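PDB 5XNS: segregation and condensation protein A from Pyrococcus furiosus, which probably serves as the kleisin subunit of the prokaryotic SMC condensin complex, its C-terminal domain, the piece present here, binding an SMC head in chromosome organisation and segregation. Local coordinates for residues K25-V30 with F62-V67. Residues are numbered along the deposited sequence; the frame is centred on the assembly and turned at random.
Sequences KFWDLV and FGEILV
The backbone N of Phe26 donates a nearly straight hydrogen bond to the carbonyl O of Ile65 at 2.8 Å. One residue away, Lys25 and Leu66 form an antiparallel non-hydrogen-bonded pair, their CA atoms 4.5 Å apart, and the outer strand 24-25 thereby joins strand 65-69. From Phe26 on the chain leaves the sheet in a short helical turn, with Asp28 N bonded to Lys25 O and Leu29 N to Phe26 O. The three antiparallel strands, completed by 54-58, and the helices beside them are consistent with a winged-helix domain, as in the C-terminal domains of kleisins; this strand pairing joins the segment between helices 3-20 and 35-50 to the hairpin of strands 54-58 and 65-69, probably the wing.

Apolar contacts line the buried side. Phe26 CB meets Ile65 CB at 3.8 Å, while CG anti to the backbone N (chi1 172°) carries the ring away from Ile65 toward Ile38, Thr41 and Leu45 of helix 35-50. Farther along, Leu29 CD2 reaches Val67 CG2 at 4.0 Å, and both residues also touch Val13 of helix 3-20.

On the exposed side, the extended Lys25 chain runs beside Leu66, Lys25 CG to Leu66 CD2 3.9 Å, both pointing the same way. The Glu64 carboxylate lies across the lysine methylenes, OE2 3.6 Å from Lys25 CD; Lys25 NZ stays 4.4 Å from Glu64 OE1, where the opposite charges probably attract only weakly. The same OE2 approaches Trp27 CD1 obliquely, carboxylate and indole planes 59° apart.

An apolar side chain of the partner protein chain packs on Trp27, and one on Ile65.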
loop_
_atom_site.group_PDB
_atom_site.type_symbol
_atom_site.label_atom_id
_atom_site.label_comp_id
_atom_site.label_asym_id
_atom_site.label_seq_id
_atom_site.Cartn_x
_atom_site.Cartn_y
_atom_site.Cartn_z
ATOM N N LYS B 25 -27.971 13.833 18.910
ATOM C CA LYS B 25 -27.003 14.219 17.882
ATOM C C LYS B 25 -25.568 13.991 18.363
ATOM O O LYS B 25 -25.193 14.417 19.460
ATOM C CB LYS B 25 -27.172 15.695 17.506
ATOM C CG LYS B 25 -28.502 16.077 16.869
ATOM C CD LYS B 25 -28.539 17.579 16.541
ATOM C CE LYS B 25 -29.868 17.966 15.894
ATOM N NZ LYS B 25 -29.895 19.386 15.430
ATOM N N PHE B 26 -24.759 13.339 17.522
ATOM C CA PHE B 26 -23.332 13.196 17.809
ATOM C C PHE B 26 -22.712 14.534 18.188
ATOM O O PHE B 26 -21.976 14.622 19.178
ATOM C CB PHE B 26 -22.593 12.582 16.607
ATOM C CG PHE B 26 -21.081 12.583 16.750
ATOM C CD1 PHE B 26 -20.466 11.849 17.751
ATOM C CD2 PHE B 26 -20.285 13.322 15.882
ATOM C CE1 PHE B 26 -19.073 11.833 17.885
ATOM C CE2 PHE B 26 -18.878 13.331 16.011
ATOM C CZ PHE B 26 -18.275 12.579 17.017
ATOM N N TRP B 27 -23.002 15.594 17.416
ATOM C CA TRP B 27 -22.370 16.886 17.682
ATOM C C TRP B 27 -22.592 17.332 19.121
ATOM O O TRP B 27 -21.709 17.941 19.733
ATOM C CB TRP B 27 -22.890 17.972 16.735
ATOM C CG TRP B 27 -22.760 17.690 15.265
ATOM C CD1 TRP B 27 -23.730 17.865 14.311
ATOM C CD2 TRP B 27 -21.603 17.202 14.574
ATOM N NE1 TRP B 27 -23.248 17.509 13.076
ATOM C CE2 TRP B 27 -21.947 17.098 13.206
ATOM C CE3 TRP B 27 -20.311 16.842 14.973
ATOM C CZ2 TRP B 27 -21.043 16.639 12.238
ATOM C CZ3 TRP B 27 -19.427 16.381 14.015
ATOM C CH2 TRP B 27 -19.794 16.287 12.661
ATOM N N ASP B 28 -23.767 17.044 19.679
ATOM C CA ASP B 28 -24.069 17.494 21.034
ATOM C C ASP B 28 -23.296 16.722 22.090
ATOM O O ASP B 28 -23.330 17.106 23.268
ATOM C CB ASP B 28 -25.571 17.371 21.322
ATOM C CG ASP B 28 -26.421 18.315 20.475
ATOM O OD1 ASP B 28 -25.870 19.234 19.815
ATOM O OD2 ASP B 28 -27.658 18.139 20.498
ATOM N N LEU B 29 -22.630 15.636 21.704
ATOM C CA LEU B 29 -21.893 14.786 22.629
ATOM C C LEU B 29 -20.418 15.136 22.723
ATOM O O LEU B 29 -19.768 14.721 23.680
ATOM C CB LEU B 29 -22.036 13.315 22.218
ATOM C CG LEU B 29 -23.002 12.400 22.992
ATOM C CD1 LEU B 29 -24.016 13.174 23.819
ATOM C CD2 LEU B 29 -23.689 11.413 22.063
ATOM N N VAL B 30 -19.887 15.908 21.778
ATOM C CA VAL B 30 -18.451 16.162 21.680
ATOM C C VAL B 30 -18.066 17.314 22.604
ATOM O O VAL B 30 -18.533 18.446 22.409
ATOM C CB VAL B 30 -18.049 16.464 20.229
ATOM C CG1 VAL B 30 -16.564 16.809 20.153
ATOM C CG2 VAL B 30 -18.402 15.284 19.317
ATOM N N PHE B 62 -21.378 10.603 5.604
ATOM C CA PHE B 62 -20.962 11.904 6.131
ATOM C C PHE B 62 -22.146 12.788 6.497
ATOM O O PHE B 62 -22.014 14.016 6.564
ATOM C CB PHE B 62 -20.038 12.630 5.153
ATOM C CG PHE B 62 -18.851 11.819 4.752
ATOM C CD1 PHE B 62 -17.820 11.586 5.652
ATOM C CD2 PHE B 62 -18.757 11.279 3.478
ATOM C CE1 PHE B 62 -16.710 10.835 5.280
ATOM C CE2 PHE B 62 -17.652 10.521 3.102
ATOM C CZ PHE B 62 -16.632 10.298 4.004
ATOM N N GLY B 63 -23.307 12.177 6.733
ATOM C CA GLY B 63 -24.475 12.904 7.173
ATOM C C GLY B 63 -24.561 12.928 8.678
ATOM O O GLY B 63 -23.741 12.343 9.388
ATOM N N GLU B 64 -25.578 13.634 9.166
ATOM C CA GLU B 64 -25.794 13.732 10.600
ATOM C C GLU B 64 -25.787 12.352 11.246
ATOM O O GLU B 64 -26.407 11.413 10.745
ATOM C CB GLU B 64 -27.118 14.450 10.888
ATOM C CG GLU B 64 -27.423 14.549 12.378
ATOM C CD GLU B 64 -27.990 15.897 12.788
ATOM O OE1 GLU B 64 -29.217 16.112 12.628
ATOM O OE2 GLU B 64 -27.188 16.744 13.255
ATOM N N ILE B 65 -25.077 12.243 12.362
ATOM C CA ILE B 65 -24.978 11.024 13.147
ATOM C C ILE B 65 -25.800 11.197 14.423
ATOM O O ILE B 65 -25.686 12.222 15.104
ATOM C CB ILE B 65 -23.507 10.722 13.477
ATOM C CG1 ILE B 65 -22.695 10.614 12.182
ATOM C CG2 ILE B 65 -23.399 9.468 14.330
ATOM C CD1 ILE B 65 -21.175 10.590 12.397
ATOM N N LEU B 66 -26.620 10.195 14.747
ATOM C CA LEU B 66 -27.437 10.175 15.955
ATOM C C LEU B 66 -27.126 8.931 16.775
ATOM O O LEU B 66 -26.665 7.915 16.253
ATOM C CB LEU B 66 -28.932 10.189 15.637
ATOM C CG LEU B 66 -29.390 11.247 14.649
ATOM C CD1 LEU B 66 -30.759 10.861 14.142
ATOM C CD2 LEU B 66 -29.412 12.624 15.314
ATOM N N VAL B 67 -27.421 9.008 18.070
ATOM C CA VAL B 67 -27.100 7.954 19.020
ATOM C C VAL B 67 -28.344 7.603 19.823
ATOM O O VAL B 67 -29.027 8.494 20.344
ATOM C CB VAL B 67 -25.969 8.376 19.977
ATOM C CG1 VAL B 67 -25.577 7.204 20.885
ATOM C CG2 VAL B 67 -24.770 8.904 19.182
#